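PDB 4EWF: beta-lactamase from Sphaerobacter thermophilus, which probably hydrolyses beta-lactams to substituted beta-amino acids, as a member of the class A beta-lactamase family. Local coordinates for residues Leu144-Lys147 and Pro152-Pro155; Ile56-Ala61 and Thr116-Leu121; Ser12-Ala17 and Glu38-Asn43; Val239-Glu244 and Gln254-Ile259; Ala82-Gly87 and Leu94-Glu99. All blocks are in the same frame, centred on the assembly; numbering follows the deposited sequence.

Contact 1: residues Leu144-Lys147 and Pro152-Pro155; sequences LSRK and PALP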
# COMPACT_ATOMS: atom_id res chain seq x y z
N LEU A 144 -2.53 -2.85 -12.92
CA LEU A 144 -1.09 -3.02 -13.06
C LEU A 144 -0.81 -3.29 -14.54
O LEU A 144 -1.24 -4.31 -15.08
CB LEU A 144 -0.59 -4.19 -12.21
CG LEU A 144 0.88 -4.53 -12.43
CD1 LEU A 144 1.74 -3.39 -11.93
CD2 LEU A 144 1.26 -5.82 -11.73
N SER A 145 -0.11 -2.38 -15.19
CA SER A 145 0.14 -2.50 -16.62
C SER A 145 1.61 -2.24 -16.93
O SER A 145 2.05 -2.42 -18.06
CB SER A 145 -0.75 -1.53 -17.41
OG SER A 145 -2.13 -1.85 -17.23
N ARG A 146 2.38 -1.85 -15.91
CA ARG A 146 3.76 -1.41 -16.09
C ARG A 146 4.68 -1.94 -14.97
O ARG A 146 4.38 -1.75 -13.79
CB ARG A 146 3.79 0.13 -16.13
CG ARG A 146 5.15 0.82 -16.15
CD ARG A 146 4.95 2.34 -16.14
NE ARG A 146 6.10 3.10 -15.65
CZ ARG A 146 7.01 3.67 -16.43
NH1 ARG A 146 6.90 3.57 -17.75
NH2 ARG A 146 8.02 4.35 -15.90
N LYS A 147 5.77 -2.62 -15.35
CA LYS A 147 6.74 -3.10 -14.36
C LYS A 147 7.36 -1.91 -13.65
O LYS A 147 7.21 -0.76 -14.08
CB LYS A 147 7.86 -3.90 -15.05
CG LYS A 147 7.52 -5.37 -15.33
CD LYS A 147 8.74 -6.11 -15.86
CE LYS A 147 8.54 -7.62 -15.92
NZ LYS A 147 9.67 -8.28 -16.67
N PRO A 152 7.91 7.86 -12.87
CA PRO A 152 6.53 7.85 -13.38
C PRO A 152 6.59 7.54 -14.86
O PRO A 152 7.60 7.84 -15.50
CB PRO A 152 6.05 9.30 -13.18
CG PRO A 152 7.15 10.01 -12.42
CD PRO A 152 8.41 9.23 -12.67
N ALA A 153 5.54 6.95 -15.41
CA ALA A 153 5.47 6.77 -16.86
C ALA A 153 5.36 8.12 -17.56
O ALA A 153 4.79 9.05 -17.02
CB ALA A 153 4.26 5.91 -17.21
N LEU A 154 5.90 8.22 -18.77
CA LEU A 154 5.62 9.39 -19.60
C LEU A 154 4.14 9.32 -19.98
O LEU A 154 3.53 8.25 -19.88
CB LEU A 154 6.51 9.40 -20.84
CG LEU A 154 8.01 9.42 -20.53
CD1 LEU A 154 8.82 9.38 -21.80
CD2 LEU A 154 8.36 10.65 -19.68
N PRO A 155 3.56 10.45 -20.40
CA PRO A 155 2.13 10.50 -20.72
C PRO A 155 1.70 9.43 -21.73
O PRO A 155 0.60 8.88 -21.62
CB PRO A 155 1.96 11.90 -21.33
CG PRO A 155 3.07 12.70 -20.74
CD PRO A 155 4.22 11.75 -20.60
O HOH W 1 8.87 7.00 -17.72

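Contact 2: residues Ile56-Ala61 and Thr116-Leu121; sequences IPLMIA and TATNLL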
# COMPACT_ATOMS: atom_id res chain seq x y z
N ILE A 56 0.43 -4.35 -3.50
CA ILE A 56 -0.55 -5.04 -2.68
C ILE A 56 -1.32 -6.08 -3.49
O ILE A 56 -1.28 -7.26 -3.19
CB ILE A 56 -1.51 -4.07 -1.97
CG1 ILE A 56 -0.78 -3.31 -0.85
CG2 ILE A 56 -2.74 -4.82 -1.41
CD1 ILE A 56 -1.61 -2.15 -0.27
N PRO A 57 -2.03 -5.64 -4.54
CA PRO A 57 -2.73 -6.66 -5.33
C PRO A 57 -1.77 -7.66 -5.97
O PRO A 57 -2.18 -8.79 -6.21
CB PRO A 57 -3.47 -5.84 -6.40
CG PRO A 57 -2.79 -4.52 -6.43
CD PRO A 57 -2.31 -4.27 -5.02
N LEU A 58 -0.53 -7.27 -6.25
CA LEU A 58 0.46 -8.23 -6.77
C LEU A 58 0.69 -9.35 -5.74
O LEU A 58 0.69 -10.54 -6.07
CB LEU A 58 1.79 -7.52 -7.10
CG LEU A 58 3.00 -8.43 -7.40
CD1 LEU A 58 2.76 -9.33 -8.61
CD2 LEU A 58 4.26 -7.59 -7.59
N MSE A 59 0.90 -8.96 -4.48
CA MSE A 59 1.06 -9.94 -3.41
C MSE A 59 -0.16 -10.86 -3.34
O MSE A 59 -0.03 -12.07 -3.17
CB MSE A 59 1.24 -9.23 -2.07
CG MSE A 59 1.32 -10.18 -0.87
SE MSE A 59 1.60 -9.19 0.79
CE MSE A 59 0.07 -8.05 0.80
N ILE A 60 -1.35 -10.29 -3.47
CA ILE A 60 -2.56 -11.09 -3.40
C ILE A 60 -2.54 -12.14 -4.53
O ILE A 60 -2.90 -13.30 -4.32
CB ILE A 60 -3.84 -10.22 -3.45
CG1 ILE A 60 -3.89 -9.33 -2.20
CG2 ILE A 60 -5.08 -11.11 -3.52
CD1 ILE A 60 -4.97 -8.19 -2.25
N ALA A 61 -2.12 -11.73 -5.72
CA ALA A 61 -2.07 -12.66 -6.84
C ALA A 61 -1.13 -13.81 -6.52
O ALA A 61 -1.41 -14.97 -6.84
CB ALA A 61 -1.65 -11.96 -8.13
N THR A 116 13.28 -4.97 -8.11
CA THR A 116 13.71 -6.21 -8.75
C THR A 116 12.81 -7.38 -8.31
O THR A 116 12.31 -8.15 -9.14
CB THR A 116 15.17 -6.55 -8.42
OG1 THR A 116 16.04 -5.52 -8.94
CG2 THR A 116 15.56 -7.87 -9.04
N ALA A 117 12.61 -7.51 -7.01
CA ALA A 117 11.76 -8.57 -6.46
C ALA A 117 10.35 -8.47 -7.04
O ALA A 117 9.72 -9.47 -7.38
CB ALA A 117 11.70 -8.47 -4.95
N THR A 118 9.87 -7.23 -7.16
CA THR A 118 8.54 -6.96 -7.71
C THR A 118 8.43 -7.47 -9.14
O THR A 118 7.48 -8.19 -9.46
CB THR A 118 8.21 -5.46 -7.67
OG1 THR A 118 8.20 -5.02 -6.31
CG2 THR A 118 6.84 -5.20 -8.29
N ASN A 119 9.38 -7.08 -9.99
CA ASN A 119 9.37 -7.50 -11.38
C ASN A 119 9.54 -9.01 -11.58
O ASN A 119 9.03 -9.57 -12.55
CB ASN A 119 10.40 -6.71 -12.21
CG ASN A 119 10.05 -5.23 -12.30
OD1 ASN A 119 8.95 -4.82 -11.92
ND2 ASN A 119 10.98 -4.42 -12.81
N LEU A 120 10.26 -9.65 -10.67
CA LEU A 120 10.37 -11.11 -10.66
C LEU A 120 9.02 -11.78 -10.36
O LEU A 120 8.65 -12.77 -11.01
CB LEU A 120 11.44 -11.55 -9.66
CG LEU A 120 12.90 -11.33 -10.09
CD1 LEU A 120 13.85 -11.60 -8.92
CD2 LEU A 120 13.27 -12.22 -11.30
N LEU A 121 8.28 -11.25 -9.38
CA LEU A 121 6.94 -11.74 -9.06
C LEU A 121 5.95 -11.49 -10.21
O LEU A 121 5.08 -12.31 -10.48
CB LEU A 121 6.43 -11.07 -7.78
CG LEU A 121 7.21 -11.39 -6.50
CD1 LEU A 121 6.64 -10.59 -5.32
CD2 LEU A 121 7.16 -12.87 -6.20

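Contact 3: residues Ser12-Ala17 and Glu38-Asn43; sequences SGVAAA and ETFRHN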
# COMPACT_ATOMS: atom_id res chain seq x y z
N SER A 12 -14.08 16.89 11.15
CA SER A 12 -13.53 18.21 10.86
C SER A 12 -12.00 18.28 10.97
O SER A 12 -11.36 19.02 10.23
CB SER A 12 -14.18 19.29 11.73
OG SER A 12 -13.82 19.13 13.09
N GLY A 13 -11.42 17.52 11.90
CA GLY A 13 -9.97 17.51 12.05
C GLY A 13 -9.29 16.83 10.88
O GLY A 13 -8.25 17.28 10.40
N VAL A 14 -9.88 15.74 10.40
CA VAL A 14 -9.37 15.08 9.21
C VAL A 14 -9.48 16.01 7.99
O VAL A 14 -8.53 16.16 7.21
CB VAL A 14 -10.13 13.76 8.95
CG1 VAL A 14 -9.63 13.10 7.66
CG2 VAL A 14 -10.01 12.83 10.15
N ALA A 15 -10.62 16.67 7.84
CA ALA A 15 -10.80 17.63 6.75
C ALA A 15 -9.77 18.78 6.84
O ALA A 15 -9.21 19.19 5.83
CB ALA A 15 -12.22 18.17 6.71
N ALA A 16 -9.53 19.29 8.05
CA ALA A 16 -8.52 20.34 8.24
C ALA A 16 -7.12 19.88 7.85
O ALA A 16 -6.35 20.65 7.27
CB ALA A 16 -8.51 20.85 9.70
N ALA A 17 -6.77 18.64 8.20
CA ALA A 17 -5.46 18.09 7.85
C ALA A 17 -5.32 18.01 6.33
O ALA A 17 -4.25 18.29 5.76
CB ALA A 17 -5.28 16.70 8.48
N GLU A 38 -18.20 3.41 9.02
CA GLU A 38 -18.37 4.79 8.56
C GLU A 38 -17.12 5.28 7.82
O GLU A 38 -16.00 5.07 8.27
CB GLU A 38 -18.73 5.75 9.70
CG GLU A 38 -18.96 7.15 9.14
CD GLU A 38 -19.39 8.17 10.17
OE1 GLU A 38 -19.17 9.37 9.91
OE2 GLU A 38 -19.97 7.78 11.21
N THR A 39 -17.33 5.95 6.69
CA THR A 39 -16.21 6.20 5.78
C THR A 39 -16.03 7.68 5.45
O THR A 39 -16.96 8.36 5.01
CB THR A 39 -16.38 5.36 4.49
OG1 THR A 39 -16.38 3.97 4.85
CG2 THR A 39 -15.23 5.63 3.52
N PHE A 40 -14.82 8.17 5.68
CA PHE A 40 -14.46 9.51 5.23
C PHE A 40 -13.85 9.40 3.82
O PHE A 40 -12.98 8.56 3.57
CB PHE A 40 -13.43 10.12 6.17
CG PHE A 40 -12.85 11.42 5.67
CD1 PHE A 40 -13.43 12.64 6.04
CD2 PHE A 40 -11.73 11.43 4.85
CE1 PHE A 40 -12.89 13.84 5.59
CE2 PHE A 40 -11.18 12.62 4.40
CZ PHE A 40 -11.76 13.82 4.76
N ARG A 41 -14.31 10.26 2.91
CA ARG A 41 -13.83 10.28 1.54
C ARG A 41 -13.52 11.72 1.13
O ARG A 41 -14.33 12.63 1.31
CB ARG A 41 -14.87 9.70 0.57
CG ARG A 41 -15.14 8.21 0.73
CD ARG A 41 -15.98 7.64 -0.44
NE ARG A 41 -16.70 6.44 -0.01
CZ ARG A 41 -16.23 5.20 -0.14
NH1 ARG A 41 -15.05 4.99 -0.70
NH2 ARG A 41 -16.94 4.17 0.29
N HIS A 42 -12.33 11.91 0.56
CA HIS A 42 -11.96 13.15 -0.08
C HIS A 42 -11.26 12.77 -1.38
O HIS A 42 -10.20 12.12 -1.34
CB HIS A 42 -11.01 13.96 0.81
CG HIS A 42 -10.49 15.20 0.17
ND1 HIS A 42 -11.17 16.40 0.20
CD2 HIS A 42 -9.35 15.42 -0.54
CE1 HIS A 42 -10.47 17.31 -0.45
NE2 HIS A 42 -9.37 16.75 -0.91
N ASN A 43 -11.84 13.15 -2.51
CA ASN A 43 -11.31 12.74 -3.82
C ASN A 43 -11.16 11.22 -3.86
O ASN A 43 -10.17 10.68 -4.37
CB ASN A 43 -9.95 13.39 -4.09
CG ASN A 43 -10.06 14.85 -4.44
OD1 ASN A 43 -11.05 15.28 -5.02
ND2 ASN A 43 -9.02 15.63 -4.11

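Contact 4: residues Val239-Glu244 and Gln254-Ile259; sequences VAVFTE and QAIGDI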
# COMPACT_ATOMS: atom_id res chain seq x y z
N VAL A 239 -6.90 2.89 6.10
CA VAL A 239 -6.40 4.16 5.61
C VAL A 239 -5.76 4.05 4.22
O VAL A 239 -4.77 3.36 4.04
CB VAL A 239 -5.36 4.75 6.58
CG1 VAL A 239 -4.76 6.06 6.02
CG2 VAL A 239 -6.00 4.96 7.96
N ALA A 240 -6.34 4.74 3.24
CA ALA A 240 -5.73 4.80 1.92
C ALA A 240 -5.57 6.28 1.53
O ALA A 240 -6.55 6.97 1.24
CB ALA A 240 -6.60 4.04 0.89
N VAL A 241 -4.35 6.77 1.57
CA VAL A 241 -4.10 8.17 1.25
C VAL A 241 -3.10 8.28 0.12
O VAL A 241 -2.03 7.67 0.17
CB VAL A 241 -3.57 8.94 2.48
CG1 VAL A 241 -3.24 10.39 2.12
CG2 VAL A 241 -4.60 8.87 3.60
N PHE A 242 -3.47 9.02 -0.92
CA PHE A 242 -2.60 9.31 -2.05
C PHE A 242 -2.34 10.80 -2.09
O PHE A 242 -3.26 11.60 -1.87
CB PHE A 242 -3.26 8.83 -3.35
CG PHE A 242 -3.33 7.33 -3.45
CD1 PHE A 242 -2.45 6.63 -4.25
CD2 PHE A 242 -4.24 6.62 -2.67
CE1 PHE A 242 -2.50 5.23 -4.32
CE2 PHE A 242 -4.30 5.22 -2.73
CZ PHE A 242 -3.41 4.52 -3.56
N THR A 243 -1.09 11.20 -2.35
CA THR A 243 -0.82 12.62 -2.48
C THR A 243 0.02 12.89 -3.72
O THR A 243 0.87 12.09 -4.10
CB THR A 243 -0.14 13.27 -1.24
OG1 THR A 243 1.28 13.05 -1.29
CG2 THR A 243 -0.72 12.76 0.08
N GLU A 244 -0.21 14.05 -4.31
CA GLU A 244 0.38 14.37 -5.59
C GLU A 244 0.76 15.85 -5.61
O GLU A 244 -0.04 16.72 -5.23
CB GLU A 244 -0.67 14.04 -6.65
CG GLU A 244 -0.50 14.56 -8.02
CD GLU A 244 -1.69 14.17 -8.88
OE1 GLU A 244 -1.98 12.95 -8.96
OE2 GLU A 244 -2.35 15.06 -9.45
N GLN A 254 4.57 14.06 6.00
CA GLN A 254 3.92 14.76 7.11
C GLN A 254 2.39 14.82 6.94
O GLN A 254 1.64 14.65 7.91
CB GLN A 254 4.50 16.17 7.25
CG GLN A 254 3.86 17.00 8.35
CD GLN A 254 4.89 17.52 9.33
OE1 GLN A 254 5.17 16.88 10.35
NE2 GLN A 254 5.47 18.68 9.02
N ALA A 255 1.94 15.06 5.72
CA ALA A 255 0.51 15.13 5.44
C ALA A 255 -0.19 13.81 5.75
O ALA A 255 -1.23 13.80 6.39
CB ALA A 255 0.27 15.52 3.98
N ILE A 256 0.37 12.70 5.28
CA ILE A 256 -0.23 11.41 5.55
C ILE A 256 -0.25 11.12 7.05
O ILE A 256 -1.26 10.67 7.58
CB ILE A 256 0.46 10.27 4.78
CG1 ILE A 256 0.35 10.53 3.27
CG2 ILE A 256 -0.19 8.93 5.13
CD1 ILE A 256 1.17 9.60 2.37
N GLY A 257 0.86 11.38 7.74
CA GLY A 257 0.90 11.19 9.19
C GLY A 257 -0.16 12.01 9.92
O GLY A 257 -0.85 11.50 10.82
N ASP A 258 -0.32 13.28 9.53
CA ASP A 258 -1.30 14.18 10.17
C ASP A 258 -2.75 13.77 9.90
O ASP A 258 -3.62 13.84 10.76
CB ASP A 258 -1.10 15.63 9.69
CG ASP A 258 0.15 16.28 10.29
OD1 ASP A 258 0.68 15.77 11.30
OD2 ASP A 258 0.61 17.31 9.74
N ILE A 259 -3.01 13.39 8.66
CA ILE A 259 -4.35 12.93 8.30
C ILE A 259 -4.71 11.66 9.10
O ILE A 259 -5.81 11.54 9.65
CB ILE A 259 -4.42 12.67 6.79
CG1 ILE A 259 -4.42 14.00 6.03
CG2 ILE A 259 -5.65 11.83 6.44
CD1 ILE A 259 -4.12 13.85 4.52

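Contact 5: residues Ala82-Gly87 and Leu94-Glu99; sequences ADKAPG and LHDGLE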
# COMPACT_ATOMS: atom_id res chain seq x y z
N ALA A 82 19.96 -9.55 -15.84
CA ALA A 82 18.81 -9.06 -16.62
C ALA A 82 17.56 -8.62 -15.80
O ALA A 82 16.78 -7.77 -16.27
CB ALA A 82 18.41 -10.08 -17.68
N ASP A 83 17.36 -9.19 -14.61
CA ASP A 83 16.19 -8.88 -13.79
C ASP A 83 16.33 -7.60 -12.96
O ASP A 83 15.34 -7.08 -12.44
CB ASP A 83 15.91 -10.02 -12.80
CG ASP A 83 15.86 -11.38 -13.47
OD1 ASP A 83 15.17 -11.49 -14.50
OD2 ASP A 83 16.51 -12.33 -12.95
N LYS A 84 17.55 -7.12 -12.81
CA LYS A 84 17.81 -6.04 -11.85
C LYS A 84 17.15 -4.74 -12.31
O LYS A 84 17.42 -4.26 -13.41
CB LYS A 84 19.33 -5.86 -11.65
CG LYS A 84 19.99 -7.05 -10.93
CD LYS A 84 21.50 -6.86 -10.72
CE LYS A 84 22.02 -7.83 -9.64
NZ LYS A 84 23.52 -7.99 -9.67
N ALA A 85 16.30 -4.17 -11.46
CA ALA A 85 15.55 -2.96 -11.79
C ALA A 85 16.14 -1.75 -11.07
O ALA A 85 16.67 -1.88 -9.98
CB ALA A 85 14.07 -3.13 -11.35
N PRO A 86 16.01 -0.55 -11.67
CA PRO A 86 16.45 0.64 -10.93
C PRO A 86 15.46 1.01 -9.85
O PRO A 86 14.33 0.50 -9.85
CB PRO A 86 16.50 1.74 -12.00
CG PRO A 86 15.82 1.18 -13.22
CD PRO A 86 15.33 -0.20 -12.93
N GLY A 87 15.86 1.91 -8.95
CA GLY A 87 14.96 2.38 -7.92
C GLY A 87 15.11 1.68 -6.58
O GLY A 87 16.14 1.08 -6.28
N LEU A 94 23.02 -6.73 -5.20
CA LEU A 94 23.52 -8.00 -4.66
C LEU A 94 24.01 -8.87 -5.80
O LEU A 94 23.65 -8.64 -6.95
CB LEU A 94 22.42 -8.72 -3.87
CG LEU A 94 21.91 -7.96 -2.64
CD1 LEU A 94 20.92 -8.85 -1.88
CD2 LEU A 94 23.06 -7.55 -1.72
N HIS A 95 24.81 -9.88 -5.49
CA HIS A 95 25.53 -10.61 -6.55
C HIS A 95 24.64 -11.44 -7.49
O HIS A 95 23.71 -12.11 -7.05
CB HIS A 95 26.63 -11.49 -5.94
CG HIS A 95 26.13 -12.76 -5.32
ND1 HIS A 95 25.71 -12.84 -4.01
CD2 HIS A 95 26.03 -14.01 -5.83
CE1 HIS A 95 25.35 -14.08 -3.74
NE2 HIS A 95 25.54 -14.82 -4.82
N ASP A 96 24.95 -11.39 -8.79
CA ASP A 96 24.28 -12.23 -9.78
C ASP A 96 24.40 -13.69 -9.36
O ASP A 96 25.49 -14.16 -9.08
CB ASP A 96 24.94 -12.06 -11.16
CG ASP A 96 24.73 -10.67 -11.75
OD1 ASP A 96 23.73 -10.01 -11.40
OD2 ASP A 96 25.59 -10.23 -12.57
N GLY A 97 23.28 -14.41 -9.32
CA GLY A 97 23.33 -15.81 -8.94
C GLY A 97 22.78 -16.06 -7.54
O GLY A 97 22.62 -17.21 -7.12
N LEU A 98 22.49 -14.98 -6.82
CA LEU A 98 21.91 -15.10 -5.49
C LEU A 98 20.62 -15.91 -5.58
O LEU A 98 19.73 -15.60 -6.38
CB LEU A 98 21.60 -13.72 -4.93
CG LEU A 98 21.01 -13.63 -3.52
CD1 LEU A 98 22.04 -14.01 -2.48
CD2 LEU A 98 20.52 -12.21 -3.27
N GLU A 99 20.51 -16.95 -4.77
CA GLU A 99 19.33 -17.80 -4.80
C GLU A 99 18.36 -17.43 -3.68
O GLU A 99 18.68 -17.53 -2.50
CB GLU A 99 19.74 -19.27 -4.71
CG GLU A 99 18.64 -20.25 -5.04
CD GLU A 99 19.17 -21.65 -5.35
OE1 GLU A 99 20.39 -21.78 -5.61
OE2 GLU A 99 18.37 -22.60 -5.34
O HOH W 2 25.87 -7.61 -11.96

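Contact 1: residues Leu144-Lys147 and Pro152-Pro155
Arg-146 lays the flat end of its side chain on the backbone and methyl of Ala-153. The CA of Ala-153 stands 3.4 Å above the plane of the Arg-146 guanidinium, over its centre, so the group is met through its face. CZ of Arg-146 is 3.5 Å from that CA, and NH1 comes within 3.6 Å of Ala-153 CB. Reach explains the geometry: with CG anti to the backbone N (chi1 173°) and the chain extended as far as NE, the side chain bridges two backbones whose nearest CA atoms, those of Arg-146 and Ala-153, are 8.4 Å apart. Two conformers of Arg-146 were modelled, and this account holds for one of them.

The other side of the contact is looser and wetter. Pro-152 O lies oblique to the guanidinium, 3.5 Å from Arg-146 NH2, with no direct hydrogen bond between them. A water donates to Pro-152 O at 2.7 Å and accepts only a weak bond from Arg-146 NH2.

The polar end of Arg-146 is tied more firmly within the same loop: NH2 hydrogen-bonds Arg-151 O, and NH1 forms a salt bridge with Glu-157 OE1. This loop between helix 127-136 and strand 161-162 probably corresponds to the class A omega loop; Leu-144, within it, packs on helices 115-125 and 127-136.

Contact 2: residues Ile56-Ala61 and Thr116-Leu121
Thr-118 is the first residue of 116-121 to meet the helix segment 56-61, and it does so through its methyl. CG2 of Thr-118 lies 3.6 Å from CD2 of Leu-58, the shortest approach between the segments. The torsion divides the work of the threonine: chi1 of -62° sets OG1 beside the backbone N and leaves CG2 anti to it, while OG1 turns back to hydrogen-bond Asp-114 O, just before the start of its helix. The same Leu-58 methyl also comes to 3.8 Å from Thr-118 O, brushing the backbone of the helix.

Three residues on, nearly one turn, Leu-121 presents CB rather than its branch tips. That carbon faces the fork of Leu-58, 4.1 Å from both CD1 and CD2, and the two side chains run at about a right angle. Backbones are closest here as well, with the CA atoms of Leu-58 and Leu-121 separated by 7.7 Å. Leu-58 gets there with CG anti to its N (chi1 169°), spreading both methyls toward the second helix.

Helix 55-67 begins at the lysine of an apparent SxxK pattern (Ser-52, Lys-55) and helix 115-125 follows Ser-113, an arrangement consistent with the class A active site. With no hydrogen bond across and all three touching residues buried, the two segments are joined by van der Waals contact alone; the threonine hydroxyl is engaged by Asp-114 O, on its own side of the contact.

Contact 3: residues Ser12-Ala17 and Glu38-Asn43
Val-14 on the helix segment 12-17 and Phe-40 on strand 39-42 have CA atoms 8.5 Å apart, and Ala-15 stands at 8.3 Å, CA to CA, from His-42. Helix and strand are therefore separated by the depth of one side-chain layer, and no hydrogen bond passes between them. Into that layer Val-14 and Phe-40 send their side chains from opposite directions.

CG1 of Val-14 rests over the face of the Phe-40 ring, 3.7 Å from its centroid and 12° off the normal. This is a CH-pi contact, nearly centred: CG1 is 3.6 Å from CE2 and still within 4.2 Å of CD1, the most distant ring atom. Both side chains point these groups anti to the backbone N, Phe-40 with a chi1 of 172°.

The strand is an outermost one of the five-stranded antiparallel sheet, and helix 12-22 packs on it beside helix 249-266, as one outer layer of the alpha-beta-alpha sandwich of this family. Val-14 also touches Ala-262 and Ala-263 of that second helix, while the Phe-40 ring meets Trp-11 with planes at about 40°.

Ala-15 adds a looser approach at the more exposed side, its N lying oblique to the ring, 4.3 Å from CE1 of Phe-40.

Contact 4: residues Val239-Glu244 and Gln254-Ile259
Ile-259, which packs against Val-241, belongs to a helix held by short polar bonds: its N reaches Ala-255 O at 2.9 Å. No polar bond links this helix segment to strand 239-244. Thr-243, the polar member of the strand face turned to the helix, gives OG1 to Val-224 O on the adjacent strand. With OG1 between the backbone N and the carbonyl carbon (chi1 83°), the methyl is left to meet the helix, and CG2 of Thr-243 lies 4.0 Å from CG1 of Ile-256.

Ile-256 is the common partner. Its CG1 also touches CG1 of Val-241 at 3.8 Å, the nearest approach across the contact, where the two side chains slide past each other in opposite directions. By contrast Thr-243 meets it at a slant. The other branch of Val-241 serves the next helical turn, CG2 standing 4.2 Å from CG2 of Ile-259. One valine thus spans two isoleucines, and the CA atoms of Val-241 and Ile-256 come to 6.6 Å.

The strand and helix axes approach to 9.3 Å, with 149° between their N-to-C directions, so the helix runs back roughly antiparallel to the strand. Strand 235-244 is the central one of the five, and Ile-259 also reaches Val-28 and Ile-32 on the strand beside it. A C-terminal helix folded onto the sheet through branched aliphatic residues is the arrangement of the alpha-beta-alpha sandwich of class A beta-lactamases.

Contact 5: residues Ala82-Gly87 and Leu94-Glu99
Lys-84 NZ joins Asp-96 and Leu-94 by two strong bonds. To OD1 of Asp-96 it makes a hydrogen-bonded salt bridge of 2.7 Å, approaching from above the carboxylate, 48° out of its plane. To Leu-94 O it donates at 2.8 Å, with a C=O...N angle of 165°, almost in line with the carbonyl. A water adds a third, weaker link: it donates to Asp-96 OD2 at 2.7 Å and accepts only a weak bond from Lys-84 NZ.

The lysine chain is extended beyond CG, which carries the ammonium across a gap of 9.2 Å between the CA atoms of Lys-84 and Asp-96. On the way CE passes 3.2 Å from Leu-94 O, and Leu-79 lies against the side chain from outside the two segments. The receiving side is shaped by a type II turn from His-95 to Leu-98, closed by a bond of 3.1 Å from Leu-98 N to His-95 O. Asp-96 occupies its second position and Gly-97, with a positive phi, its third.

Apolar packing is slight here: the end of Leu-94 leads away, and Asp-96 and most of the turn are exposed. The link is thus chiefly electrostatic, and solvent would probably weaken the charge pair, while the carbonyl gives the ammonium a neutral partner beside it.

How the contacts relate
From the N terminus, contact 3 closes the first loop, bringing edge strand 39-42 back against helix 12-22. Contact 2 then closes a long one, joining helices 55-67 and 115-125, and contact 5 is nested inside it; Thr-116 OG1 probably hydrogen-bonds Ala-85 N between the two. Contact 1 follows in series as a short closure before strand 161-162, and touches contact 2 where Lys-147 packs on Asn-119. Contact 4 comes last, folding helix 249-266 onto strand 235-244. No contacts cross. Contacts 3 and 4 meet through Ala-17 and Ile-259 and build the sheet side, whereas contacts 2 and 5 lie across the chain's centre from both.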